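Local coordinates for uncharacterized protein DUF1470 (Jannaschia sp. CCS1, PDB 3H0N) that is of unknown function but carries a zinc-binding treble clef finger and possibly acts as a transcription regulator, at residues A[25-29]-A[30-34]; A[36-39]-A[40-44]; A[62-65]-A[66-70]; A[134-137]-A[138-141]. All blocks are in the same frame, centred on the assembly; numbering follows the deposited sequence.

Contact 1 (A[25-29]-A[30-34])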
ATOM      1  N   GLY A  25       5.535 -11.108 -29.071  1.00  5.91           N
ATOM      2  CA  GLY A  25       5.684 -12.496 -28.685  1.00  5.06           C
ATOM      3  C   GLY A  25       4.597 -13.267 -29.394  1.00  5.21           C
ATOM      4  O   GLY A  25       4.481 -13.239 -30.608  1.00  5.82           O
ATOM      5  N   SER A  26       3.779 -13.929 -28.605  1.00  6.26           N
ATOM      6  CA  SER A  26       2.581 -14.588 -29.135  1.00  6.84           C
ATOM      7  C   SER A  26       1.441 -14.388 -28.140  1.00  6.23           C
ATOM      8  O   SER A  26       1.663 -14.215 -26.936  1.00  5.44           O
ATOM      9  CB  SER A  26       2.825 -16.076 -29.430  1.00  5.35           C
ATOM     10  OG  SER A  26       3.187 -16.809 -28.289  1.00  5.25           O
ATOM     11  N   ARG A  27       0.222 -14.451 -28.669  1.00  5.98           N
ATOM     12  CA  ARG A  27      -0.986 -14.225 -27.895  1.00  5.48           C
ATOM     13  C   ARG A  27      -2.076 -15.178 -28.347  1.00  5.82           C
ATOM     14  O   ARG A  27      -2.455 -15.196 -29.507  1.00  5.65           O
ATOM     15  CB  ARG A  27      -1.431 -12.779 -28.050  1.00  5.18           C
ATOM     16  CG  ARG A  27      -2.770 -12.497 -27.376  1.00  8.29           C
ATOM     17  CD  ARG A  27      -3.175 -11.049 -27.581  1.00  9.79           C
ATOM     18  NE  ARG A  27      -4.486 -10.718 -26.995  1.00 10.37           N
ATOM     19  CZ  ARG A  27      -5.661 -10.979 -27.548  1.00 11.24           C
ATOM     20  NH1 ARG A  27      -5.778 -11.600 -28.719  1.00 10.92           N
ATOM     21  NH2 ARG A  27      -6.760 -10.591 -26.900  1.00 14.97           N
ATOM     22  N   ARG A  28      -2.511 -16.059 -27.452  1.00  6.70           N
ATOM     23  CA  ARG A  28      -3.657 -16.926 -27.735  1.00  5.98           C
ATOM     24  C   ARG A  28      -3.480 -17.750 -28.994  1.00  5.98           C
ATOM     25  O   ARG A  28      -4.436 -17.982 -29.717  1.00  7.35           O
ATOM     26  CB  ARG A  28      -4.928 -16.069 -27.761  1.00  6.71           C
ATOM     27  CG  ARG A  28      -5.208 -15.389 -26.406  1.00  6.80           C
ATOM     28  CD  ARG A  28      -6.470 -14.575 -26.448  1.00  7.48           C
ATOM     29  NE  ARG A  28      -6.671 -13.863 -25.206  1.00  7.89           N
ATOM     30  CZ  ARG A  28      -7.791 -13.216 -24.886  1.00 13.34           C
ATOM     31  NH1 ARG A  28      -8.832 -13.236 -25.722  1.00 14.19           N
ATOM     32  NH2 ARG A  28      -7.866 -12.583 -23.726  1.00 12.44           N
ATOM     33  N   GLY A  29      -2.263 -18.223 -29.226  1.00  5.73           N
ATOM     34  CA  GLY A  29      -1.948 -19.148 -30.300  1.00  5.96           C
ATOM     35  C   GLY A  29      -1.414 -18.537 -31.581  1.00  6.78           C
ATOM     36  O   GLY A  29      -1.073 -19.272 -32.508  1.00  8.39           O
ATOM     37  N   THR A  30      -1.322 -17.214 -31.617  1.00  7.41           N
ATOM     38  CA  THR A  30      -0.955 -16.434 -32.805  1.00  7.84           C
ATOM     39  C   THR A  30       0.233 -15.509 -32.498  1.00  8.02           C
ATOM     40  O   THR A  30       0.269 -14.887 -31.446  1.00  8.11           O
ATOM     41  CB  THR A  30      -2.203 -15.540 -33.221  1.00 11.54           C
ATOM     42  OG1 THR A  30      -3.318 -16.420 -33.438  1.00 17.89           O
ATOM     43  CG2 THR A  30      -1.916 -14.719 -34.526  1.00 16.22           C
ATOM     44  N   PRO A  31       1.213 -15.403 -33.407  1.00  5.37           N
ATOM     45  CA  PRO A  31       2.249 -14.378 -33.235  1.00  5.68           C
ATOM     46  C   PRO A  31       1.662 -13.006 -33.009  1.00  6.84           C
ATOM     47  O   PRO A  31       0.671 -12.628 -33.655  1.00  8.04           O
ATOM     48  CB  PRO A  31       3.085 -14.462 -34.514  1.00  8.42           C
ATOM     49  CG  PRO A  31       2.758 -15.742 -35.106  1.00  8.64           C
ATOM     50  CD  PRO A  31       1.407 -16.183 -34.648  1.00  7.37           C
ATOM     51  N   HIS A  32       2.278 -12.296 -32.068  1.00  6.61           N
ATOM     52  CA  HIS A  32       1.817 -10.996 -31.612  1.00  6.45           C
ATOM     53  C   HIS A  32       2.884  -9.917 -31.870  1.00  6.55           C
ATOM     54  O   HIS A  32       3.958  -9.954 -31.294  1.00  6.91           O
ATOM     55  CB  HIS A  32       1.512 -11.082 -30.121  1.00  7.07           C
ATOM     56  CG  HIS A  32       0.857  -9.862 -29.563  1.00  7.00           C
ATOM     57  ND1 HIS A  32      -0.450  -9.541 -29.836  1.00  8.40           N
ATOM     58  CD2 HIS A  32       1.345  -8.879 -28.765  1.00  7.76           C
ATOM     59  CE1 HIS A  32      -0.756  -8.414 -29.202  1.00  9.47           C
ATOM     60  NE2 HIS A  32       0.317  -7.976 -28.558  1.00  8.43           N
ATOM     61  N   THR A  33       2.557  -8.928 -32.684  1.00  7.01           N
ATOM     62  CA  THR A  33       3.538  -7.919 -33.061  1.00  7.89           C
ATOM     63  C   THR A  33       3.920  -7.010 -31.898  1.00  8.00           C
ATOM     64  O   THR A  33       5.082  -6.546 -31.768  1.00 10.50           O
ATOM     65  CB  THR A  33       2.974  -7.093 -34.213  1.00  7.59           C
ATOM     66  OG1 THR A  33       2.834  -7.942 -35.338  1.00 11.68           O
ATOM     67  CG2 THR A  33       3.890  -5.926 -34.543  1.00 13.14           C
ATOM     68  N   GLY A  34       2.943  -6.694 -31.053  1.00  9.53           N
ATOM     69  CA  GLY A  34       3.150  -5.713 -30.004  1.00  9.13           C
ATOM     70  C   GLY A  34       3.192  -4.286 -30.506  1.00  8.33           C
ATOM     71  O   GLY A  34       2.726  -3.983 -31.601  1.00  9.78           O
TER
HETATM   72  O   HOH W   1      -5.226 -15.919 -31.556  1.00 35.81           O
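Gly25-Arg27 and Thr30-His32 pair as the two strands of a short antiparallel beta hairpin, closed by a type I' turn from Arg27 to Thr30. The backbone bonds set the register. Gly25 and His32 form one hydrogen-bonded pair, with His32 N 2.8 Å from Gly25 O; Arg27 and Thr30 form the other, with Arg27 N 2.8 Å from Thr30 O. Between them, Ser26 faces Pro31 in a non-hydrogen-bonded pair, where Ser26 CA also makes a CA-H...O contact of 3.3 Å with Thr30 O. The corner residues Arg28 and Gly29 both have positive phi, as this turn type requires; at Gly29 a CB would run into the carbonyl O of Arg28, which explains the glycine.

Side-chain packing is confined largely to the sheet face that carries Arg27, Thr30 and His32. There the extended aliphatic part of Arg27 slants across the His32 ring, its CB and CD each 3.8 Å from His32 ND1. The imidazole reaches this place because CG is anti to the backbone N (chi1 -172°), and its far nitrogen NE2 is hydrogen-bonded to Ile21 O in helix 10-22.

Charge gathers at the turn. The guanidinium groups of Arg27 and Arg28 overlap, Arg27 NH2 lying 3.4 Å above the centre of the Arg28 group, and both arginines hydrogen-bond to glycerol, probably from the crystallisation liquor. Arg28 also touches the zinc ligand Cys173, while the Ser26 backbone bonds to Asp154 and Arg155, placing the hairpin against the zinc finger. At the turn a water donates to Arg28 O and lies 2.7 Å from Thr30 OG1.

Contact 2 (A[36-39]-A[40-44])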
ATOM      1  N   CYS A  36       1.973  -0.297 -29.473  1.00 10.34           N
ATOM      2  CA  CYS A  36       0.630   0.171 -29.234  1.00 11.33           C
ATOM      3  C   CYS A  36       0.323   1.434 -29.991  1.00 10.52           C
ATOM      4  O   CYS A  36       1.196   2.074 -30.563  1.00 12.11           O
ATOM      5  CB  CYS A  36       0.275   0.315 -27.767  1.00 16.45           C
ATOM      6  SG  CYS A  36       0.879   1.710 -26.901  1.00 19.14           S
ATOM      7  N   VAL A  37      -0.960   1.736 -30.013  1.00 11.93           N
ATOM      8  CA  VAL A  37      -1.476   2.972 -30.578  1.00 10.71           C
ATOM      9  C   VAL A  37      -2.294   3.687 -29.501  1.00 11.46           C
ATOM     10  O   VAL A  37      -2.639   3.141 -28.422  1.00 10.17           O
ATOM     11  CB  VAL A  37      -2.359   2.682 -31.837  1.00 11.67           C
ATOM     12  CG1 VAL A  37      -1.516   2.146 -32.987  1.00 16.35           C
ATOM     13  CG2 VAL A  37      -3.509   1.699 -31.510  1.00 11.45           C
ATOM     14  N   ILE A  38      -2.611   4.946 -29.757  1.00 10.68           N
ATOM     15  CA  ILE A  38      -3.287   5.735 -28.728  0.50 11.14           C
ATOM     16  C   ILE A  38      -4.624   5.119 -28.307  1.00 10.30           C
ATOM     17  O   ILE A  38      -5.022   5.218 -27.125  1.00 10.73           O
ATOM     18  CB  ILE A  38      -3.460   7.231 -29.104  0.50 11.62           C
ATOM     19  CG1 ILE A  38      -3.486   8.074 -27.823  0.50  7.80           C
ATOM     20  CG2 ILE A  38      -4.716   7.441 -29.932  0.50  9.81           C
ATOM     21  CD1 ILE A  38      -4.000   9.503 -27.988  0.50  8.44           C
ATOM     22  N   GLU A  39      -5.321   4.443 -29.222  1.00 11.81           N
ATOM     23  CA  GLU A  39      -6.577   3.772 -28.843  1.00 13.26           C
ATOM     24  C   GLU A  39      -6.394   2.710 -27.738  1.00 10.75           C
ATOM     25  O   GLU A  39      -7.264   2.534 -26.871  1.00 10.28           O
ATOM     26  CB  GLU A  39      -7.222   3.115 -30.074  1.00 12.92           C
ATOM     27  CG  GLU A  39      -7.799   4.103 -31.083  1.00 17.08           C
ATOM     28  CD  GLU A  39      -6.786   4.668 -32.083  1.00 24.27           C
ATOM     29  OE1 GLU A  39      -5.586   4.329 -32.050  1.00 14.86           O
ATOM     30  OE2 GLU A  39      -7.214   5.488 -32.928  1.00 33.01           O
ATOM     31  N   ASP A  40      -5.251   2.015 -27.759  1.00 10.30           N
ATOM     32  CA  ASP A  40      -4.916   1.031 -26.750  1.00  9.71           C
ATOM     33  C   ASP A  40      -4.763   1.717 -25.405  1.00 11.78           C
ATOM     34  O   ASP A  40      -5.177   1.183 -24.369  1.00 12.24           O
ATOM     35  CB  ASP A  40      -3.592   0.313 -27.048  1.00 10.81           C
ATOM     36  CG  ASP A  40      -3.617  -0.517 -28.324  1.00 12.46           C
ATOM     37  OD1 ASP A  40      -4.636  -1.176 -28.591  1.00 15.62           O
ATOM     38  OD2 ASP A  40      -2.612  -0.517 -29.041  1.00 15.12           O
ATOM     39  N   LEU A  41      -4.187   2.918 -25.417  1.00 10.45           N
ATOM     40  CA  LEU A  41      -4.024   3.663 -24.174  1.00 10.45           C
ATOM     41  C   LEU A  41      -5.345   4.204 -23.624  1.00  9.42           C
ATOM     42  O   LEU A  41      -5.569   4.192 -22.394  1.00  9.88           O
ATOM     43  CB  LEU A  41      -3.005   4.779 -24.360  1.00 10.11           C
ATOM     44  CG  LEU A  41      -1.620   4.309 -24.848  1.00 10.50           C
ATOM     45  CD1 LEU A  41      -0.708   5.549 -24.969  1.00 15.54           C
ATOM     46  CD2 LEU A  41      -1.042   3.257 -23.906  1.00 11.78           C
ATOM     47  N   HIS A  42      -6.251   4.651 -24.498  1.00  9.60           N
ATOM     48  CA  HIS A  42      -7.561   5.066 -24.019  1.00 10.23           C
ATOM     49  C   HIS A  42      -8.295   3.938 -23.271  1.00 11.30           C
ATOM     50  O   HIS A  42      -8.920   4.165 -22.230  1.00 14.65           O
ATOM     51  CB  HIS A  42      -8.415   5.597 -25.166  1.00  9.55           C
ATOM     52  CG  HIS A  42      -8.095   7.015 -25.533  1.00 11.49           C
ATOM     53  ND1 HIS A  42      -8.818   8.080 -25.046  1.00 20.70           N
ATOM     54  CD2 HIS A  42      -7.127   7.546 -26.316  1.00 22.64           C
ATOM     55  CE1 HIS A  42      -8.319   9.205 -25.528  1.00 24.01           C
ATOM     56  NE2 HIS A  42      -7.279   8.911 -26.289  1.00 12.82           N
ATOM     57  N   ASP A  43      -8.169   2.724 -23.765  0.50 10.34           N
ATOM     58  CA  ASP A  43      -8.846   1.617 -23.120  0.50 10.61           C
ATOM     59  C   ASP A  43      -8.064   1.130 -21.900  0.50 10.16           C
ATOM     60  O   ASP A  43      -8.675   0.788 -20.886  0.50 11.55           O
ATOM     61  CB  ASP A  43      -9.052   0.488 -24.108  0.50 10.35           C
ATOM     62  CG  ASP A  43      -9.669  -0.721 -23.470  0.50 11.92           C
ATOM     63  OD1 ASP A  43     -10.807  -0.613 -22.985  0.50 16.71           O
ATOM     64  OD2 ASP A  43      -9.005  -1.759 -23.437  0.50 17.18           O
ATOM     65  N   LEU A  44      -6.727   1.121 -21.993  1.00 11.86           N
ATOM     66  CA  LEU A  44      -5.883   0.764 -20.864  1.00 11.37           C
ATOM     67  C   LEU A  44      -6.135   1.596 -19.603  1.00 11.92           C
ATOM     68  O   LEU A  44      -6.186   1.072 -18.479  1.00 13.46           O
ATOM     69  CB  LEU A  44      -4.412   0.874 -21.257  1.00 10.50           C
ATOM     70  CG  LEU A  44      -3.380   0.519 -20.185  1.00  9.22           C
ATOM     71  CD1 LEU A  44      -3.366  -1.027 -19.926  1.00  9.89           C
ATOM     72  CD2 LEU A  44      -1.994   0.999 -20.573  1.00 10.32           C
TER
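Asp40 OD2 receives the backbone N-H of Val37 at 3.0 Å, in a nearly straight bond (N-H...O angle 167°). The donor meets this oxygen on its anti side, 34° out of the carboxylate plane, and carbon closes in around the same atom: Cys36 CB lies 3.3 Å and Val37 CG2 3.4 Å from Asp40 OD2. The carboxylate can fold back to Val37 because Asp40 CG stands beside its own backbone N, opposite the carbonyl carbon (chi1 -64°).

Val37 is the N-cap residue of helix 38-44, so this side chain from the first turn binds the N-H of the residue that precedes the helix. Val37 O in turn receives two weak bonds, from Asp40 N and Leu41 N. Regular helical bonding follows, with His42 N 3.0 Å from Ile38 O.

The apolar contacts lie on two flanks. Cys36 SG rests 3.9 Å from Leu41 CD2, and both residues pack on Val60 of helix 58-78. On another flank, in the conformer described, the Ile38 chain slants across the His42 imidazole, though a second modelled copy of Ile38 leaves this contact doubtful. The ring turns an edge to the Ile38 carbonyl, with His42 CD2 3.2 Å from Ile38 O in the ring plane.

The placement of Asp40 in the first turn suggests two consequences, one electrostatic and one conformational: the negative carboxylate would interact favourably with the positive end of the helix dipole, and its bond to Val37 N should help to hold the path by which the chain enters the helix.

Contact 3 (A[62-65]-A[66-70]); sequences GFVE and LARLL
In one of two modelled conformers, Arg68 reaches back along its helix to Val64 and Glu65, one turn earlier. Its CB lies 3.5 Å from Glu65 O, and CG comes to 3.3 Å from Val64 O, the carbonyl that also accepts the backbone N-H of Arg68. With CG beside the backbone N (chi1 -67°) and the chain extended to NE, CD passes 3.7 Å from Glu65 OE1. The guanidinium contacts are probably held only part-time. Val64 CG1 sits over one face, toward the rim, 3.3 Å from Arg68 NH2. At the edge, Arg68 NH1 makes a salt bridge of 2.9 Å to Glu65 OE1 with an N-H...O angle of 144°. The bond uses the anti lone pair of OE1 and lies close to the guanidinium plane, although the carboxylate plane is turned 52° from it. Glu65 bends at chi2 to present this oxygen, while its OE2 approaches Leu69 CD1.

Elsewhere, Phe63 CD1 meets Leu66 CD2 at 4.3 Å; both residues pack on helix 121-138. The i to i+4 backbone bonds are those of an alpha-helix, and the charged pair on one side with Leu66 and Ala67 turned to neighbouring helices on another makes helix 58-78 amphipathic.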
ATOM      1  N   GLY A  62       6.432   6.466 -24.658  1.00 11.17           N
ATOM      2  CA  GLY A  62       6.665   6.296 -23.246  1.00 11.24           C
ATOM      3  C   GLY A  62       6.025   5.032 -22.694  1.00  9.74           C
ATOM      4  O   GLY A  62       6.612   4.326 -21.854  1.00 10.90           O
ATOM      5  N   PHE A  63       4.792   4.734 -23.127  1.00  9.80           N
ATOM      6  CA  PHE A  63       4.143   3.512 -22.690  1.00 10.41           C
ATOM      7  C   PHE A  63       4.792   2.244 -23.275  1.00  9.88           C
ATOM      8  O   PHE A  63       4.826   1.229 -22.591  1.00 11.45           O
ATOM      9  CB  PHE A  63       2.632   3.582 -22.949  1.00  9.90           C
ATOM     10  CG  PHE A  63       1.895   4.301 -21.886  1.00  9.64           C
ATOM     11  CD1 PHE A  63       1.514   3.645 -20.730  1.00 11.48           C
ATOM     12  CD2 PHE A  63       1.616   5.634 -21.999  1.00  9.97           C
ATOM     13  CE1 PHE A  63       0.828   4.335 -19.714  1.00 12.50           C
ATOM     14  CE2 PHE A  63       0.932   6.303 -20.993  1.00 12.41           C
ATOM     15  CZ  PHE A  63       0.556   5.625 -19.861  1.00 12.08           C
ATOM     16  N   VAL A  64       5.278   2.319 -24.505  1.00 10.61           N
ATOM     17  CA  VAL A  64       6.029   1.171 -25.065  1.00 10.49           C
ATOM     18  C   VAL A  64       7.282   0.898 -24.230  1.00 11.14           C
ATOM     19  O   VAL A  64       7.585  -0.263 -23.917  1.00 11.86           O
ATOM     20  CB  VAL A  64       6.333   1.402 -26.570  1.00 11.10           C
ATOM     21  CG1 VAL A  64       7.378   0.355 -27.096  1.00 14.71           C
ATOM     22  CG2 VAL A  64       5.030   1.309 -27.352  1.00 14.16           C
ATOM     23  N   GLU A  65       8.008   1.953 -23.850  1.00 10.02           N
ATOM     24  CA  GLU A  65       9.181   1.785 -23.012  1.00 11.03           C
ATOM     25  C   GLU A  65       8.833   1.266 -21.625  1.00 11.65           C
ATOM     26  O   GLU A  65       9.503   0.371 -21.086  1.00 12.64           O
ATOM     27  CB  GLU A  65       9.961   3.077 -22.910  1.00 13.26           C
ATOM     28  CG  GLU A  65      11.209   3.026 -22.019  1.00 20.05           C
ATOM     29  CD  GLU A  65      12.309   1.997 -22.396  1.00 27.80           C
ATOM     30  OE1 GLU A  65      12.247   1.311 -23.451  1.00 27.21           O
ATOM     31  OE2 GLU A  65      13.276   1.898 -21.596  1.00 32.57           O
ATOM     32  N   LEU A  66       7.762   1.803 -21.047  1.00  9.76           N
ATOM     33  CA  LEU A  66       7.289   1.310 -19.741  1.00 11.02           C
ATOM     34  C   LEU A  66       6.968  -0.184 -19.829  1.00 11.36           C
ATOM     35  O   LEU A  66       7.352  -0.961 -18.960  1.00 11.88           O
ATOM     36  CB  LEU A  66       6.076   2.115 -19.261  1.00  9.87           C
ATOM     37  CG  LEU A  66       5.485   1.659 -17.943  1.00 10.68           C
ATOM     38  CD1 LEU A  66       6.508   1.664 -16.790  1.00 11.38           C
ATOM     39  CD2 LEU A  66       4.270   2.543 -17.605  1.00 12.27           C
ATOM     40  N   ALA A  67       6.271  -0.579 -20.897  1.00 10.79           N
ATOM     41  CA  ALA A  67       5.925  -1.981 -21.112  1.00 11.38           C
ATOM     42  C   ALA A  67       7.165  -2.875 -21.124  1.00 10.49           C
ATOM     43  O   ALA A  67       7.142  -3.963 -20.558  1.00 12.22           O
ATOM     44  CB  ALA A  67       5.150  -2.155 -22.379  1.00 11.49           C
ATOM     45  N   ARG A  68       8.230  -2.422 -21.757  1.00 10.24           N
ATOM     46  CA  ARG A  68       9.464  -3.195 -21.861  0.65 12.68           C
ATOM     47  C   ARG A  68      10.038  -3.427 -20.462  1.00 12.05           C
ATOM     48  O   ARG A  68      10.422  -4.575 -20.102  1.00 12.19           O
ATOM     49  CB  ARG A  68      10.501  -2.493 -22.735  0.65 13.78           C
ATOM     50  CG  ARG A  68      10.152  -2.369 -24.232  0.65 19.73           C
ATOM     51  CD  ARG A  68      11.343  -1.885 -25.077  0.65 24.60           C
ATOM     52  NE  ARG A  68      10.984  -1.455 -26.437  0.65 22.30           N
ATOM     53  CZ  ARG A  68      10.856  -0.185 -26.832  0.65 29.11           C
ATOM     54  NH1 ARG A  68      10.996   0.844 -25.971  0.65 20.99           N
ATOM     55  NH2 ARG A  68      10.551   0.061 -28.098  0.65 35.45           N
ATOM     56  N   LEU A  69      10.085  -2.359 -19.665  1.00 10.91           N
ATOM     57  CA  LEU A  69      10.603  -2.440 -18.292  1.00 12.48           C
ATOM     58  C   LEU A  69       9.727  -3.331 -17.421  1.00 12.89           C
ATOM     59  O   LEU A  69      10.216  -4.174 -16.651  1.00 12.14           O
ATOM     60  CB  LEU A  69      10.721  -1.038 -17.699  1.00 13.80           C
ATOM     61  CG  LEU A  69      11.749  -0.150 -18.395  1.00 17.00           C
ATOM     62  CD1 LEU A  69      11.477   1.328 -18.069  1.00 17.72           C
ATOM     63  CD2 LEU A  69      13.184  -0.588 -18.002  1.00 26.25           C
ATOM     64  N   LEU A  70       8.410  -3.175 -17.509  1.00 11.51           N
ATOM     65  CA  LEU A  70       7.522  -3.986 -16.663  1.00 11.14           C
ATOM     66  C   LEU A  70       7.572  -5.441 -17.115  1.00 12.70           C
ATOM     67  O   LEU A  70       7.480  -6.327 -16.284  1.00 11.84           O
ATOM     68  CB  LEU A  70       6.079  -3.454 -16.669  1.00 10.64           C
ATOM     69  CG  LEU A  70       5.867  -2.043 -16.154  1.00 10.41           C
ATOM     70  CD1 LEU A  70       4.453  -1.568 -16.373  1.00 11.38           C
ATOM     71  CD2 LEU A  70       6.253  -1.936 -14.671  1.00 13.17           C
TER

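Contact 4 (A[134-137]-A[138-141])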
ATOM      1  N   ALA A 134       5.729  -3.841  -6.961  1.00  8.62           N
ATOM      2  CA  ALA A 134       6.520  -3.889  -5.721  1.00  9.16           C
ATOM      3  C   ALA A 134       5.690  -4.394  -4.539  1.00  8.46           C
ATOM      4  O   ALA A 134       6.177  -5.151  -3.692  1.00  9.98           O
ATOM      5  CB  ALA A 134       7.178  -2.527  -5.404  1.00 10.09           C
ATOM      6  N   ARG A 135       4.459  -3.921  -4.459  1.00  9.31           N
ATOM      7  CA  ARG A 135       3.585  -4.305  -3.358  1.00  9.69           C
ATOM      8  C   ARG A 135       3.329  -5.790  -3.328  1.00  9.29           C
ATOM      9  O   ARG A 135       3.282  -6.436  -2.290  1.00  9.84           O
ATOM     10  CB  ARG A 135       2.297  -3.500  -3.409  1.00  9.40           C
ATOM     11  CG  ARG A 135       1.506  -3.624  -2.133  1.00 12.04           C
ATOM     12  CD  ARG A 135       0.104  -3.131  -2.243  1.00 13.96           C
ATOM     13  NE  ARG A 135      -0.067  -1.954  -3.057  1.00 12.16           N
ATOM     14  CZ  ARG A 135      -1.194  -1.688  -3.709  1.00 12.01           C
ATOM     15  NH1 ARG A 135      -2.251  -2.442  -3.560  1.00 12.77           N
ATOM     16  NH2 ARG A 135      -1.259  -0.636  -4.497  1.00 12.58           N
ATOM     17  N   GLU A 136       3.139  -6.378  -4.512  1.00 10.34           N
ATOM     18  CA  GLU A 136       2.909  -7.817  -4.564  1.00  9.71           C
ATOM     19  C   GLU A 136       4.142  -8.643  -4.178  1.00  8.73           C
ATOM     20  O   GLU A 136       4.006  -9.722  -3.612  1.00 10.48           O
ATOM     21  CB  GLU A 136       2.408  -8.249  -5.946  1.00 10.06           C
ATOM     22  CG  GLU A 136       1.064  -7.646  -6.371  1.00 11.46           C
ATOM     23  CD  GLU A 136      -0.053  -7.806  -5.383  1.00 12.61           C
ATOM     24  OE1 GLU A 136      -0.023  -8.775  -4.587  1.00 13.06           O
ATOM     25  OE2 GLU A 136      -0.961  -6.926  -5.396  1.00 14.31           O
ATOM     26  N   ILE A 137       5.343  -8.122  -4.456  1.00  9.54           N
ATOM     27  CA  ILE A 137       6.565  -8.748  -3.981  1.00  9.79           C
ATOM     28  C   ILE A 137       6.574  -8.683  -2.436  1.00  9.05           C
ATOM     29  O   ILE A 137       6.816  -9.667  -1.757  1.00  9.37           O
ATOM     30  CB  ILE A 137       7.812  -8.058  -4.565  1.00 10.23           C
ATOM     31  CG1 ILE A 137       7.868  -8.195  -6.107  1.00 10.77           C
ATOM     32  CG2 ILE A 137       9.100  -8.552  -3.893  1.00  9.98           C
ATOM     33  CD1 ILE A 137       8.935  -7.297  -6.765  1.00 10.59           C
ATOM     34  N   GLY A 138       6.259  -7.513  -1.875  1.00  9.70           N
ATOM     35  CA  GLY A 138       6.191  -7.385  -0.425  1.00 11.13           C
ATOM     36  C   GLY A 138       5.169  -8.272   0.204  1.00 10.39           C
ATOM     37  O   GLY A 138       5.356  -8.765   1.341  1.00 10.97           O
ATOM     38  N   HIS A 139       4.077  -8.516  -0.506  1.00  9.31           N
ATOM     39  CA  HIS A 139       3.002  -9.380   0.001  1.00  8.73           C
ATOM     40  C   HIS A 139       3.237 -10.860  -0.235  1.00  9.72           C
ATOM     41  O   HIS A 139       2.348 -11.686  -0.007  1.00 11.45           O
ATOM     42  CB  HIS A 139       1.630  -8.950  -0.565  1.00 10.94           C
ATOM     43  CG  HIS A 139       1.151  -7.621  -0.034  1.00 12.52           C
ATOM     44  ND1 HIS A 139       0.018  -6.986  -0.497  1.00 16.14           N
ATOM     45  CD2 HIS A 139       1.683  -6.809   0.912  1.00 15.85           C
ATOM     46  CE1 HIS A 139      -0.146  -5.854   0.179  1.00 13.56           C
ATOM     47  NE2 HIS A 139       0.855  -5.714   1.025  1.00 17.74           N
ATOM     48  N   GLN A 140       4.445 -11.218  -0.684  1.00  9.92           N
ATOM     49  CA  GLN A 140       4.885 -12.597  -0.800  1.00 10.10           C
ATOM     50  C   GLN A 140       4.101 -13.349  -1.879  1.00  8.71           C
ATOM     51  O   GLN A 140       3.860 -14.561  -1.770  1.00 10.61           O
ATOM     52  CB  GLN A 140       4.790 -13.324   0.548  1.00  9.22           C
ATOM     53  CG  GLN A 140       5.390 -12.531   1.743  1.00  8.95           C
ATOM     54  CD  GLN A 140       6.838 -12.243   1.535  1.00 10.91           C
ATOM     55  OE1 GLN A 140       7.659 -13.155   1.432  1.00 12.83           O
ATOM     56  NE2 GLN A 140       7.185 -10.941   1.431  1.00 10.96           N
ATOM     57  N   ASN A 141       3.747 -12.625  -2.943  1.00 10.07           N
ATOM     58  CA  ASN A 141       2.941 -13.170  -4.051  1.00  9.63           C
ATOM     59  C   ASN A 141       3.738 -13.398  -5.334  1.00 10.06           C
ATOM     60  O   ASN A 141       3.148 -13.544  -6.405  1.00 10.05           O
ATOM     61  CB  ASN A 141       1.756 -12.264  -4.329  1.00  8.90           C
ATOM     62  CG  ASN A 141       0.738 -12.280  -3.243  1.00  9.59           C
ATOM     63  OD1 ASN A 141       0.597 -13.271  -2.503  1.00 12.29           O
ATOM     64  ND2 ASN A 141       0.017 -11.171  -3.118  1.00 10.21           N
TER
HETATM   65  O   HOH W   2      -1.493  -8.171  -2.325  1.00 18.30           O
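Helix 121-138 ends here: Gly138 N and His139 N still bond to Ala134 O and Arg135 O four residues back, but Asn141 N returns 3.0 Å to Glu136 O and Gln140 N 3.0 Å to Ile137 O.

Among the side chains, Glu136 and Asn141 form the direct polar link. Asn141 ND2 gives a bond of 2.8 Å to Glu136 OE1, met nearly along its C-O axis, and the carboxylate and amide planes are only 14° apart. The same oxygen accepts a water at 2.8 Å, which also lies 2.7 Å from His139 ND1 in the plane of that ring. With OE2 in a salt bridge to Arg9, the carboxylate is held through both oxygens, and these bonds should restrict its rotation.

The backbone pattern is a Schellman motif. Gln140 is its C-prime residue, and its positive phi (67°) turns the chain out of the helix toward strand 145-147. The Gln140 side chain folds back, so that NE2 donates to Gly138 O; a further, weak bond joins NE2 to Trp110 O of the second subunit.

Arg135 and His139 run side by side in the same direction. Arg135 CG makes a CH-pi contact over the face of the imidazole, 3.9 Å from the ring centroid and 25° off the normal, while Arg135 O lies over the ring toward its rim, 3.3 Å from His139 CG. Bending at chi3, the arginine carries its guanidinium on to a salt bridge with Glu131 and a hydrogen bond to Glu8 O. Across the subunit boundary, Ile137 packs on Trp110 and His139 on Glu8 of the other copy.

How the contacts relate
All four contacts are local, and they follow one another along the chain. Contacts 2 and 3 join two helices directly: their centres are 13 Å apart, and Leu41 CD2 packs 3.7 Å from Phe63 CG. Contact 1 adjoins contact 2 in sequence, with centres 18 Å apart, yet faces the zinc finger; the Arg28 side chain is about 5 Å from the zinc ion held by Cys148, Cys153, Cys169 and Cys173. Contact 4 lies across the chain's centre from contacts 1 and 2, its centre 28 Å from each of theirs. Contact 4 meets the second subunit, whereas the segments of contacts 1, 2 and 3 touch no other chain of the assembly.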